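Local coordinates for protein putative peptidase (Parabacteroides merdae, PDB 4L8K) that probably cleaves peptide bonds as a serine-type hydrolase of peptidase family S41, whose core has the ClpP/crotonase-type fold, at residues Met110-Leu115 / Ala142-Cys147; Gly121-Gly126 / Lys148-Asp153; Asn136-Phe141 / Ala169-Glu174; Arg208-Val213 / Leu235-Val240. All blocks are in the same frame, centred on the assembly; numbering follows the deposited sequence.

Contact 1 (Met110-Leu115 / Ala142-Cys147); sequences MKYKRL and AHFKEC
An aromatic cluster of Y112, H143 and F144 joins strand 110-115 to the C-terminal end of helix 134-143, with R114 lying over H143 and beside F144. The Y112 ring turns its edge to the face of F144 in an offset edge-to-face pair, planes at 89°, and its CE2 lies 3.7 Å from H143 CD2. R114 bends at chi3 (-52°), which brings its guanidinium flat over one face of the H143 imidazole, planes 14° apart. In that pose NH1 also gives an in-plane hydrogen bond to the H143 carbonyl O (2.9 Å), so one residue meets both the ring and the backbone of its partner. These contacts pack the helix end and the type I turn F144-C147 against a strand near the edge of the mixed sheet. R114 CG runs along the F144 edge (3.6 Å to CD1), and its CD touches C147 SG at 3.7 Å. A water spans R114 N (3.1 Å) and H143 NE2 (2.8 Å). The R114 NE forms a salt bridge with D118.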
loop_
_atom_site.group_PDB
_atom_site.type_symbol
_atom_site.label_atom_id
_atom_site.label_comp_id
_atom_site.label_asym_id
_atom_site.label_seq_id
_atom_site.Cartn_x
_atom_site.Cartn_y
_atom_site.Cartn_z
HETATM N N MSE A 110 -5.702 15.610 -5.154
HETATM C CA MSE A 110 -5.322 16.100 -3.817
HETATM C C MSE A 110 -6.320 17.090 -3.223
HETATM O O MSE A 110 -6.830 17.984 -3.917
HETATM C CB MSE A 110 -3.952 16.808 -3.830
HETATM C CG MSE A 110 -2.785 15.897 -4.138
HETATM SE SE MSE A 110 -1.086 16.910 -4.208
HETATM C CE MSE A 110 -1.548 18.340 -5.520
ATOM N N LYS A 111 -6.514 16.960 -1.902
ATOM C CA LYS A 111 -7.235 17.894 -1.052
ATOM C C LYS A 111 -6.161 18.503 -0.188
ATOM O O LYS A 111 -5.341 17.751 0.370
ATOM C CB LYS A 111 -8.326 17.234 -0.190
ATOM C CG LYS A 111 -9.470 16.607 -0.950
ATOM C CD LYS A 111 -10.441 16.018 0.065
ATOM C CE LYS A 111 -11.664 15.396 -0.561
ATOM N NZ LYS A 111 -12.490 14.724 0.498
ATOM N N TYR A 112 -6.087 19.851 -0.111
ATOM C CA TYR A 112 -5.004 20.413 0.681
ATOM C C TYR A 112 -5.431 21.663 1.436
ATOM O O TYR A 112 -6.310 22.402 1.003
ATOM C CB TYR A 112 -3.731 20.630 -0.158
ATOM C CG TYR A 112 -3.809 21.708 -1.220
ATOM C CD1 TYR A 112 -4.373 21.447 -2.475
ATOM C CD2 TYR A 112 -3.230 22.958 -1.016
ATOM C CE1 TYR A 112 -4.414 22.434 -3.474
ATOM C CE2 TYR A 112 -3.250 23.945 -2.012
ATOM C CZ TYR A 112 -3.837 23.679 -3.240
ATOM O OH TYR A 112 -3.849 24.678 -4.196
ATOM N N LYS A 113 -4.824 21.869 2.598
ATOM C CA LYS A 113 -5.131 22.993 3.478
ATOM C C LYS A 113 -4.002 23.246 4.476
ATOM O O LYS A 113 -3.391 22.301 4.971
ATOM C CB LYS A 113 -6.437 22.686 4.249
ATOM C CG LYS A 113 -7.047 23.877 4.954
ATOM C CD LYS A 113 -8.266 23.484 5.718
ATOM C CE LYS A 113 -8.879 24.654 6.427
ATOM N NZ LYS A 113 -10.223 24.294 6.958
ATOM N N ARG A 114 -3.804 24.523 4.840
ATOM C CA ARG A 114 -2.832 24.901 5.869
ATOM C C ARG A 114 -3.472 24.729 7.255
ATOM O O ARG A 114 -4.620 25.138 7.479
ATOM C CB ARG A 114 -2.317 26.339 5.685
ATOM C CG ARG A 114 -1.446 26.489 4.464
ATOM C CD ARG A 114 -0.754 27.838 4.389
ATOM N NE ARG A 114 -1.671 28.970 4.523
ATOM C CZ ARG A 114 -1.744 29.982 3.661
ATOM N NH1 ARG A 114 -0.987 29.992 2.569
ATOM N NH2 ARG A 114 -2.562 30.995 3.892
ATOM N N LEU A 115 -2.717 24.128 8.174
ATOM C CA LEU A 115 -3.135 23.933 9.555
ATOM C C LEU A 115 -2.162 24.653 10.521
ATOM O O LEU A 115 -1.094 25.108 10.100
ATOM C CB LEU A 115 -3.189 22.409 9.884
ATOM C CG LEU A 115 -4.036 21.479 8.979
ATOM C CD1 LEU A 115 -3.874 20.027 9.429
ATOM C CD2 LEU A 115 -5.512 21.899 8.989
ATOM N N ALA A 142 3.476 25.923 -3.549
ATOM C CA ALA A 142 3.520 27.410 -3.428
ATOM C C ALA A 142 2.543 27.897 -2.320
ATOM O O ALA A 142 2.875 28.814 -1.569
ATOM C CB ALA A 142 3.199 28.082 -4.752
ATOM N N HIS A 143 1.380 27.228 -2.166
ATOM C CA HIS A 143 0.440 27.562 -1.101
ATOM C C HIS A 143 1.070 27.317 0.293
ATOM O O HIS A 143 0.699 27.973 1.270
ATOM C CB HIS A 143 -0.850 26.745 -1.268
ATOM C CG HIS A 143 -1.941 27.110 -0.301
ATOM N ND1 HIS A 143 -2.493 28.379 -0.278
ATOM C CD2 HIS A 143 -2.536 26.357 0.652
ATOM C CE1 HIS A 143 -3.387 28.364 0.697
ATOM N NE2 HIS A 143 -3.448 27.167 1.282
ATOM N N PHE A 144 2.076 26.419 0.355
ATOM C CA PHE A 144 2.768 25.998 1.580
ATOM C C PHE A 144 4.197 26.572 1.696
ATOM O O PHE A 144 4.954 26.137 2.563
ATOM C CB PHE A 144 2.812 24.456 1.620
ATOM C CG PHE A 144 1.474 23.737 1.680
ATOM C CD1 PHE A 144 0.351 24.357 2.216
ATOM C CD2 PHE A 144 1.360 22.420 1.264
ATOM C CE1 PHE A 144 -0.865 23.677 2.304
ATOM C CE2 PHE A 144 0.151 21.732 1.375
ATOM C CZ PHE A 144 -0.948 22.359 1.910
ATOM N N LYS A 145 4.529 27.587 0.879
ATOM C CA LYS A 145 5.846 28.253 0.826
ATOM C C LYS A 145 6.338 28.716 2.217
ATOM O O LYS A 145 7.493 28.490 2.558
ATOM C CB LYS A 145 5.817 29.438 -0.176
ATOM C CG LYS A 145 7.080 30.293 -0.268
ATOM C CD LYS A 145 8.324 29.520 -0.779
ATOM C CE LYS A 145 9.636 30.272 -0.600
ATOM N NZ LYS A 145 10.129 30.223 0.806
ATOM N N GLU A 146 5.455 29.283 3.022
ATOM C CA GLU A 146 5.777 29.821 4.349
ATOM C C GLU A 146 5.670 28.788 5.486
ATOM O O GLU A 146 6.010 29.108 6.627
ATOM C CB GLU A 146 4.858 31.006 4.684
ATOM C CG GLU A 146 4.948 32.193 3.750
ATOM C CD GLU A 146 6.353 32.682 3.453
ATOM O OE1 GLU A 146 7.172 32.840 4.390
ATOM O OE2 GLU A 146 6.643 32.853 2.253
ATOM N N CYS A 147 5.164 27.578 5.186
ATOM C CA CYS A 147 5.004 26.494 6.151
ATOM C C CYS A 147 6.366 25.879 6.546
ATOM O O CYS A 147 7.289 25.783 5.735
ATOM C CB CYS A 147 4.048 25.432 5.607
ATOM S SG CYS A 147 2.402 26.064 5.187
HETATM O O HOH W 1 -5.333 26.767 3.369
#

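Contact 2 (Gly121-Gly126 / Lys148-Asp153); sequences GYVYYG and KGLIFD
G121, Y122, V123 and Y124 pair in parallel register with L150, I151, F152 and D153 between strands 121-125 and 149-153, whose directions differ by 13°. Five backbone hydrogen bonds join them, from G121 N to G149 O (3.1 Å) to Y125 N to D153 O (2.9 Å). The polar side-chain contact is Y122 OH to D153 OD2, a short 2.6 Å bond on the anti side of the carboxylate. Y122 CG lies opposite the backbone N (chi1 172°), which carries the hydroxyl to D153, ring and carboxylate planes 68° apart. R155 forms a salt bridge with the same OD2, and Q96 bonds the same hydroxyl. Apolar contacts divide between the faces: the I151 CG2 methyl lies at the Y122 ring edge (3.6 Å to CD1), while V123 sets CG2 against L150 CD1 and CG1 against F152 CE2 (both 3.9 Å). This is the strand pair of a beta-alpha-beta crossover through helix 134-143; helix 301-311 covers the Y122-I151 face, and strands 110-115 and 213-217 flank the pair.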
loop_
_atom_site.group_PDB
_atom_site.type_symbol
_atom_site.label_atom_id
_atom_site.label_comp_id
_atom_site.label_asym_id
_atom_site.label_seq_id
_atom_site.Cartn_x
_atom_site.Cartn_y
_atom_site.Cartn_z
ATOM N N GLY A 121 1.473 22.555 6.242
ATOM C CA GLY A 121 0.747 22.189 5.035
ATOM C C GLY A 121 0.189 20.781 5.173
ATOM O O GLY A 121 0.914 19.857 5.530
ATOM N N TYR A 122 -1.107 20.594 4.964
ATOM C CA TYR A 122 -1.712 19.251 5.054
ATOM C C TYR A 122 -2.256 18.845 3.674
ATOM O O TYR A 122 -2.972 19.607 3.037
ATOM C CB TYR A 122 -2.790 19.176 6.157
ATOM C CG TYR A 122 -3.584 17.874 6.155
ATOM C CD1 TYR A 122 -3.086 16.723 6.766
ATOM C CD2 TYR A 122 -4.805 17.779 5.486
ATOM C CE1 TYR A 122 -3.790 15.518 6.730
ATOM C CE2 TYR A 122 -5.498 16.566 5.412
ATOM C CZ TYR A 122 -4.998 15.446 6.050
ATOM O OH TYR A 122 -5.708 14.268 5.992
ATOM N N VAL A 123 -1.865 17.660 3.206
ATOM C CA VAL A 123 -2.357 17.099 1.945
ATOM C C VAL A 123 -3.010 15.739 2.234
ATOM O O VAL A 123 -2.421 14.898 2.908
ATOM C CB VAL A 123 -1.258 16.955 0.825
ATOM C CG1 VAL A 123 -1.852 16.441 -0.489
ATOM C CG2 VAL A 123 -0.493 18.261 0.586
ATOM N N TYR A 124 -4.216 15.527 1.714
ATOM C CA TYR A 124 -4.825 14.207 1.708
ATOM C C TYR A 124 -4.865 13.722 0.253
ATOM O O TYR A 124 -5.401 14.401 -0.636
ATOM C CB TYR A 124 -6.213 14.128 2.355
ATOM C CG TYR A 124 -6.716 12.699 2.355
ATOM C CD1 TYR A 124 -6.042 11.703 3.061
ATOM C CD2 TYR A 124 -7.814 12.323 1.588
ATOM C CE1 TYR A 124 -6.463 10.375 3.026
ATOM C CE2 TYR A 124 -8.268 11.001 1.571
ATOM C CZ TYR A 124 -7.567 10.024 2.267
ATOM O OH TYR A 124 -7.935 8.706 2.220
ATOM N N TYR A 125 -4.251 12.569 0.011
ATOM C CA TYR A 125 -4.242 11.951 -1.305
ATOM C C TYR A 125 -4.870 10.551 -1.158
ATOM O O TYR A 125 -4.206 9.598 -0.745
ATOM C CB TYR A 125 -2.811 11.925 -1.884
ATOM C CG TYR A 125 -2.782 11.525 -3.345
ATOM C CD1 TYR A 125 -3.525 12.221 -4.295
ATOM C CD2 TYR A 125 -2.002 10.464 -3.780
ATOM C CE1 TYR A 125 -3.499 11.857 -5.643
ATOM C CE2 TYR A 125 -1.958 10.102 -5.127
ATOM C CZ TYR A 125 -2.691 10.818 -6.058
ATOM O OH TYR A 125 -2.667 10.466 -7.380
ATOM N N GLY A 126 -6.169 10.469 -1.432
ATOM C CA GLY A 126 -6.944 9.251 -1.235
ATOM C C GLY A 126 -6.762 8.131 -2.231
ATOM O O GLY A 126 -7.090 6.981 -1.923
ATOM N N LYS A 148 6.455 25.481 7.810
ATOM C CA LYS A 148 7.575 24.810 8.513
ATOM C C LYS A 148 7.730 23.347 8.036
ATOM O O LYS A 148 8.836 22.813 7.991
ATOM C CB LYS A 148 7.219 24.793 10.023
ATOM C CG LYS A 148 8.283 25.231 10.975
ATOM C CD LYS A 148 7.747 25.243 12.383
ATOM C CE LYS A 148 8.843 25.051 13.412
ATOM N NZ LYS A 148 9.334 23.647 13.490
ATOM N N GLY A 149 6.606 22.694 7.780
ATOM C CA GLY A 149 6.616 21.304 7.344
ATOM C C GLY A 149 5.339 20.896 6.669
ATOM O O GLY A 149 4.383 21.666 6.626
ATOM N N LEU A 150 5.327 19.656 6.158
ATOM C CA LEU A 150 4.231 19.095 5.399
ATOM C C LEU A 150 3.764 17.776 5.958
ATOM O O LEU A 150 4.571 16.930 6.334
ATOM C CB LEU A 150 4.695 18.898 3.931
ATOM C CG LEU A 150 3.702 18.261 2.916
ATOM C CD1 LEU A 150 2.751 19.310 2.380
ATOM C CD2 LEU A 150 4.436 17.671 1.753
ATOM N N ILE A 151 2.446 17.582 5.936
ATOM C CA ILE A 151 1.804 16.311 6.258
ATOM C C ILE A 151 1.261 15.784 4.920
ATOM O O ILE A 151 0.465 16.481 4.257
ATOM C CB ILE A 151 0.711 16.398 7.390
ATOM C CG1 ILE A 151 1.320 16.856 8.740
ATOM C CG2 ILE A 151 -0.049 15.054 7.562
ATOM C CD1 ILE A 151 0.231 17.288 9.841
ATOM N N PHE A 152 1.745 14.591 4.492
ATOM C CA PHE A 152 1.278 13.946 3.263
ATOM C C PHE A 152 0.510 12.679 3.683
ATOM O O PHE A 152 1.094 11.656 4.017
ATOM C CB PHE A 152 2.429 13.664 2.265
ATOM C CG PHE A 152 1.922 13.521 0.847
ATOM C CD1 PHE A 152 1.392 12.309 0.396
ATOM C CD2 PHE A 152 1.910 14.614 -0.021
ATOM C CE1 PHE A 152 0.893 12.187 -0.911
ATOM C CE2 PHE A 152 1.417 14.493 -1.325
ATOM C CZ PHE A 152 0.919 13.279 -1.762
ATOM N N ASP A 153 -0.796 12.783 3.741
ATOM C CA ASP A 153 -1.656 11.712 4.255
ATOM C C ASP A 153 -2.146 10.791 3.136
ATOM O O ASP A 153 -2.935 11.206 2.272
ATOM C CB ASP A 153 -2.845 12.364 5.011
ATOM C CG ASP A 153 -3.755 11.456 5.817
ATOM O OD1 ASP A 153 -3.549 10.221 5.791
ATOM O OD2 ASP A 153 -4.667 11.979 6.479
#

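Contact 3 (Asn136-Phe141 / Ala169-Glu174); sequences NLDYMF and ASRFLE
R171 reaches from the loop after helix 162-169 to helix 134-143 and touches three of its residues. One face of its guanidinium lies against L137, with R171 CZ 3.6 Å from L137 CB. R171 NH1 makes a salt bridge to D138 OD1 at 2.7 Å, meeting the oxygen nearly in line with its C-O bond. That oxygen is tilted from the guanidinium plane, and the bond is bent, with an N-H...O angle of 140°. The arginine chain turns at chi2 (-60°), and its aliphatic start meets the F141 ring edge, R171 CB to F141 CE2 at 3.7 Å. F141 in turn points its edge at the face of F172, planes 79° apart, with the two CZ atoms 3.8 Å from each other.

This buried L137-F141-F172 side is the close-packed part. Toward D138, which is partly exposed, little surface is covered and polar bonds carry the contact: D138 OD2 has a second arginine, R206, while R171 NH2 pairs with E134. D138 and E134 thus take different guanidinium nitrogens, which with T207 O on NH1 would restrict rotation of the group. Helix 134-143 lies between strand 110-115, where M110 packs on L137 and M140, and the 169-174 loop, whose F172 touches L235; the connection that carries R206 and T207 borders the salt bridge, T207 bonding both D138 and R171.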
loop_
_atom_site.group_PDB
_atom_site.type_symbol
_atom_site.label_atom_id
_atom_site.label_comp_id
_atom_site.label_asym_id
_atom_site.label_seq_id
_atom_site.Cartn_x
_atom_site.Cartn_y
_atom_site.Cartn_z
ATOM N N ASN A 136 -0.491 21.121 -10.580
ATOM C CA ASN A 136 -1.182 20.804 -9.320
ATOM C C ASN A 136 -0.194 20.783 -8.152
ATOM O O ASN A 136 -0.417 21.441 -7.122
ATOM C CB ASN A 136 -1.875 19.427 -9.399
ATOM C CG ASN A 136 -3.050 19.316 -10.296
ATOM O OD1 ASN A 136 -3.329 18.224 -10.793
ATOM N ND2 ASN A 136 -3.816 20.409 -10.474
ATOM N N LEU A 137 0.924 20.036 -8.337
ATOM C CA LEU A 137 1.976 19.911 -7.332
ATOM C C LEU A 137 2.663 21.252 -7.073
ATOM O O LEU A 137 2.811 21.618 -5.910
ATOM C CB LEU A 137 3.005 18.826 -7.720
ATOM C CG LEU A 137 2.514 17.385 -7.584
ATOM C CD1 LEU A 137 3.328 16.437 -8.470
ATOM C CD2 LEU A 137 2.462 16.921 -6.105
ATOM N N ASP A 138 3.039 21.995 -8.135
ATOM C CA ASP A 138 3.685 23.306 -7.990
ATOM C C ASP A 138 2.809 24.301 -7.222
ATOM O O ASP A 138 3.328 25.026 -6.372
ATOM C CB ASP A 138 4.056 23.897 -9.359
ATOM C CG ASP A 138 5.294 23.286 -9.998
ATOM O OD1 ASP A 138 5.944 22.437 -9.346
ATOM O OD2 ASP A 138 5.604 23.650 -11.154
ATOM N N TYR A 139 1.491 24.307 -7.493
ATOM C CA TYR A 139 0.526 25.195 -6.831
ATOM C C TYR A 139 0.318 24.838 -5.354
ATOM O O TYR A 139 0.225 25.742 -4.516
ATOM C CB TYR A 139 -0.809 25.209 -7.576
ATOM C CG TYR A 139 -0.792 26.212 -8.708
ATOM C CD1 TYR A 139 -0.763 27.585 -8.451
ATOM C CD2 TYR A 139 -0.761 25.798 -10.035
ATOM C CE1 TYR A 139 -0.689 28.516 -9.486
ATOM C CE2 TYR A 139 -0.712 26.725 -11.082
ATOM C CZ TYR A 139 -0.678 28.081 -10.799
ATOM O OH TYR A 139 -0.659 29.005 -11.803
HETATM N N MSE A 140 0.281 23.530 -5.041
HETATM C CA MSE A 140 0.120 23.043 -3.675
HETATM C C MSE A 140 1.362 23.455 -2.861
HETATM O O MSE A 140 1.210 24.023 -1.778
HETATM C CB MSE A 140 -0.154 21.517 -3.670
HETATM C CG MSE A 140 -0.237 20.872 -2.276
HETATM SE SE MSE A 140 1.555 20.383 -1.629
HETATM C CE MSE A 140 1.959 18.901 -2.937
ATOM N N PHE A 141 2.556 23.240 -3.399
ATOM C CA PHE A 141 3.805 23.611 -2.734
ATOM C C PHE A 141 3.898 25.125 -2.550
ATOM O O PHE A 141 4.297 25.559 -1.464
ATOM C CB PHE A 141 5.064 23.056 -3.470
ATOM C CG PHE A 141 5.274 21.548 -3.367
ATOM C CD1 PHE A 141 5.148 20.884 -2.144
ATOM C CD2 PHE A 141 5.651 20.803 -4.480
ATOM C CE1 PHE A 141 5.357 19.499 -2.050
ATOM C CE2 PHE A 141 5.855 19.421 -4.382
ATOM C CZ PHE A 141 5.698 18.774 -3.173
ATOM N N ALA A 169 6.621 11.370 -5.572
ATOM C CA ALA A 169 7.864 11.011 -4.860
ATOM C C ALA A 169 9.092 11.772 -5.354
ATOM O O ALA A 169 9.931 12.153 -4.532
ATOM C CB ALA A 169 8.114 9.516 -4.954
ATOM N N SER A 170 9.192 12.002 -6.680
ATOM C CA SER A 170 10.327 12.692 -7.309
ATOM C C SER A 170 10.464 14.182 -6.860
ATOM O O SER A 170 11.546 14.756 -7.005
ATOM C CB SER A 170 10.259 12.572 -8.830
ATOM O OG SER A 170 9.166 13.305 -9.354
ATOM N N ARG A 171 9.401 14.760 -6.243
ATOM C CA ARG A 171 9.377 16.122 -5.709
ATOM C C ARG A 171 10.076 16.234 -4.352
ATOM O O ARG A 171 10.288 17.338 -3.874
ATOM C CB ARG A 171 7.932 16.633 -5.567
ATOM C CG ARG A 171 7.152 16.713 -6.881
ATOM C CD ARG A 171 7.830 17.642 -7.876
ATOM N NE ARG A 171 6.984 17.917 -9.033
ATOM C CZ ARG A 171 6.290 19.035 -9.204
ATOM N NH1 ARG A 171 6.373 20.014 -8.320
ATOM N NH2 ARG A 171 5.533 19.195 -10.281
ATOM N N PHE A 172 10.470 15.115 -3.742
ATOM C CA PHE A 172 11.082 15.128 -2.417
ATOM C C PHE A 172 12.553 14.670 -2.455
ATOM O O PHE A 172 13.210 14.595 -1.416
ATOM C CB PHE A 172 10.243 14.248 -1.475
ATOM C CG PHE A 172 8.823 14.738 -1.326
ATOM C CD1 PHE A 172 8.492 15.668 -0.344
ATOM C CD2 PHE A 172 7.821 14.285 -2.173
ATOM C CE1 PHE A 172 7.188 16.159 -0.231
ATOM C CE2 PHE A 172 6.512 14.765 -2.050
ATOM C CZ PHE A 172 6.203 15.693 -1.065
ATOM N N LEU A 173 13.081 14.441 -3.656
ATOM C CA LEU A 173 14.452 13.986 -3.883
ATOM C C LEU A 173 15.412 15.137 -4.070
ATOM O O LEU A 173 15.059 16.156 -4.660
ATOM C CB LEU A 173 14.482 13.082 -5.127
ATOM C CG LEU A 173 14.402 11.567 -4.900
ATOM C CD1 LEU A 173 13.092 11.161 -4.238
ATOM C CD2 LEU A 173 14.518 10.845 -6.195
ATOM N N GLU A 174 16.646 14.960 -3.573
ATOM C CA GLU A 174 17.757 15.908 -3.701
ATOM C C GLU A 174 18.644 15.472 -4.860
ATOM O O GLU A 174 19.251 16.292 -5.556
ATOM C CB GLU A 174 18.567 15.951 -2.391
#

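Contact 4 (Arg208-Val213 / Leu235-Val240); sequences RWLRPV and LPQVTV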
loop_
_atom_site.group_PDB
_atom_site.type_symbol
_atom_site.label_atom_id
_atom_site.label_comp_id
_atom_site.label_asym_id
_atom_site.label_seq_id
_atom_site.Cartn_x
_atom_site.Cartn_y
_atom_site.Cartn_z
ATOM N N ARG A 208 10.445 21.383 -5.617
ATOM C CA ARG A 208 10.761 20.280 -4.720
ATOM C C ARG A 208 10.527 20.690 -3.261
ATOM O O ARG A 208 10.582 21.883 -2.941
ATOM C CB ARG A 208 12.199 19.777 -4.960
ATOM C CG ARG A 208 12.315 18.953 -6.263
ATOM C CD ARG A 208 13.719 18.458 -6.543
ATOM N NE ARG A 208 14.668 19.561 -6.720
ATOM C CZ ARG A 208 15.809 19.678 -6.052
ATOM N NH1 ARG A 208 16.161 18.762 -5.163
ATOM N NH2 ARG A 208 16.614 20.703 -6.279
ATOM N N TRP A 209 10.224 19.717 -2.391
ATOM C CA TRP A 209 10.000 19.982 -0.971
ATOM C C TRP A 209 11.082 19.260 -0.170
ATOM O O TRP A 209 11.084 18.021 -0.077
ATOM C CB TRP A 209 8.586 19.569 -0.535
ATOM C CG TRP A 209 8.252 19.952 0.880
ATOM C CD1 TRP A 209 8.557 19.251 2.013
ATOM C CD2 TRP A 209 7.519 21.115 1.314
ATOM N NE1 TRP A 209 8.068 19.907 3.124
ATOM C CE2 TRP A 209 7.423 21.049 2.722
ATOM C CE3 TRP A 209 6.960 22.225 0.649
ATOM C CZ2 TRP A 209 6.771 22.033 3.474
ATOM C CZ3 TRP A 209 6.308 23.194 1.399
ATOM C CH2 TRP A 209 6.199 23.079 2.790
ATOM N N LEU A 210 12.008 20.040 0.393
ATOM C CA LEU A 210 13.127 19.469 1.133
ATOM C C LEU A 210 13.017 19.761 2.630
ATOM O O LEU A 210 13.860 19.324 3.399
ATOM C CB LEU A 210 14.454 19.972 0.545
ATOM C CG LEU A 210 14.703 19.663 -0.959
ATOM C CD1 LEU A 210 16.064 20.170 -1.399
ATOM C CD2 LEU A 210 14.578 18.176 -1.272
ATOM N N ARG A 211 11.939 20.443 3.040
ATOM C CA ARG A 211 11.609 20.710 4.428
ATOM C C ARG A 211 11.012 19.445 5.070
ATOM O O ARG A 211 10.641 18.508 4.338
ATOM C CB ARG A 211 10.617 21.865 4.509
ATOM C CG ARG A 211 11.292 23.247 4.449
ATOM C CD ARG A 211 10.232 24.286 4.156
ATOM N NE ARG A 211 9.985 24.311 2.707
ATOM C CZ ARG A 211 9.032 25.009 2.107
ATOM N NH1 ARG A 211 8.171 25.728 2.825
ATOM N NH2 ARG A 211 8.938 25.009 0.786
ATOM N N PRO A 212 10.899 19.363 6.422
ATOM C CA PRO A 212 10.334 18.139 7.029
ATOM C C PRO A 212 8.964 17.725 6.458
ATOM O O PRO A 212 8.142 18.570 6.074
ATOM C CB PRO A 212 10.232 18.506 8.506
ATOM C CG PRO A 212 11.320 19.530 8.716
ATOM C CD PRO A 212 11.292 20.346 7.461
ATOM N N VAL A 213 8.758 16.398 6.340
ATOM C CA VAL A 213 7.524 15.786 5.830
ATOM C C VAL A 213 7.109 14.664 6.747
ATOM O O VAL A 213 7.937 13.794 7.070
ATOM C CB VAL A 213 7.669 15.232 4.358
ATOM C CG1 VAL A 213 6.390 14.554 3.853
ATOM C CG2 VAL A 213 8.094 16.307 3.385
ATOM N N LEU A 235 14.069 8.984 2.429
ATOM C CA LEU A 235 14.446 10.384 2.365
ATOM C C LEU A 235 14.681 10.993 3.749
ATOM O O LEU A 235 13.927 10.732 4.697
ATOM C CB LEU A 235 13.398 11.152 1.556
ATOM C CG LEU A 235 13.095 10.535 0.152
ATOM C CD1 LEU A 235 11.982 11.294 -0.561
ATOM C CD2 LEU A 235 14.361 10.471 -0.730
ATOM N N PRO A 236 15.790 11.769 3.876
ATOM C CA PRO A 236 16.179 12.310 5.198
ATOM C C PRO A 236 15.149 13.246 5.858
ATOM O O PRO A 236 15.091 13.285 7.090
ATOM C CB PRO A 236 17.493 13.071 4.907
ATOM C CG PRO A 236 17.496 13.333 3.419
ATOM C CD PRO A 236 16.781 12.120 2.833
ATOM N N GLN A 237 14.352 13.999 5.073
ATOM C CA GLN A 237 13.372 14.922 5.650
ATOM C C GLN A 237 12.044 14.230 5.966
ATOM O O GLN A 237 11.166 14.870 6.551
ATOM C CB GLN A 237 13.132 16.143 4.732
ATOM C CG GLN A 237 12.226 15.878 3.515
ATOM C CD GLN A 237 12.930 15.342 2.297
ATOM O OE1 GLN A 237 13.898 14.559 2.370
ATOM N NE2 GLN A 237 12.431 15.752 1.141
ATOM N N VAL A 238 11.906 12.940 5.632
ATOM C CA VAL A 238 10.627 12.241 5.792
ATOM C C VAL A 238 10.562 11.358 7.050
ATOM O O VAL A 238 11.463 10.556 7.310
ATOM C CB VAL A 238 10.266 11.394 4.520
ATOM C CG1 VAL A 238 8.993 10.572 4.722
ATOM C CG2 VAL A 238 10.153 12.260 3.265
ATOM N N THR A 239 9.441 11.483 7.781
ATOM C CA THR A 239 9.051 10.600 8.876
ATOM C C THR A 239 7.720 9.963 8.465
ATOM O O THR A 239 6.822 10.674 8.016
ATOM C CB THR A 239 8.949 11.325 10.221
ATOM O OG1 THR A 239 10.165 12.013 10.475
ATOM C CG2 THR A 239 8.637 10.368 11.372
ATOM N N VAL A 240 7.612 8.642 8.575
ATOM C CA VAL A 240 6.382 7.911 8.309
ATOM C C VAL A 240 5.715 7.662 9.663
ATOM O O VAL A 240 6.351 7.196 10.607
ATOM C CB VAL A 240 6.589 6.600 7.490
ATOM C CG1 VAL A 240 5.244 5.886 7.254
ATOM C CG2 VAL A 240 7.278 6.897 6.155
#
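The start of a parallel strand pair, where strands 213-217 and 238-242 enter the mixed sheet side by side, is held by V213 and Q237. V213 N bonds to Q237 O at 2.9 Å, and V213 O accepts from T239 N at 2.8 Å, so the V213 peptide edges are gripped by residues either side of V238, its bridge partner. On the face shared by the two valines, V213 CB packs on V238 CG2 (4.0 Å). Q237 sits in a type I turn, L235 to V238, just ahead of its strand, and its side chain folds back over the 208-213 loop. With CG placed between its own N and carbonyl carbon (chi1 77°) and a further bend at chi2 (-86°), the amide swings to W209: NE2 donates to W209 O at 2.9 Å on a lone pair in the carbonyl plane, though the N-H...O angle is only 135°. On the way Q237 CG passes 3.2 Å from R211 O.

The two strands are those of a beta-alpha-beta crossover whose connection runs through helix 224-232. The same Q237 NE2 also bonds F172 O, bridging two loops with one amide. W209 NE1 turns toward its own segment, bonding P212 O at 3.2 Å from above the carbonyl plane, and R211 lays its guanidinium over the indole while NH1 bonds C147 O.

Overall arrangement
From the N terminus, strand 110-115 opens contact 1 and strand 121-125 opens contact 2; helix residues 136-141 open contact 3 before 142-147 closes contact 1 and 148-153 closes contact 2. Contact 3 closes last of these, at 169-174, so the three loops cross one another. Contact 4 follows in series, spanning 208-213 to 235-240. Contacts 1 and 2 are joined by backbone pairing of strands 110-115 and 120-125, while contacts 1 and 3 share helix 134-143. L150 N to P212 O and R171 O to W209 N connect contact 4 to contacts 2 and 3. Together they tie helix 134-143, the loops 169-174 and 208-213, and five neighbouring strands of the mixed sheet.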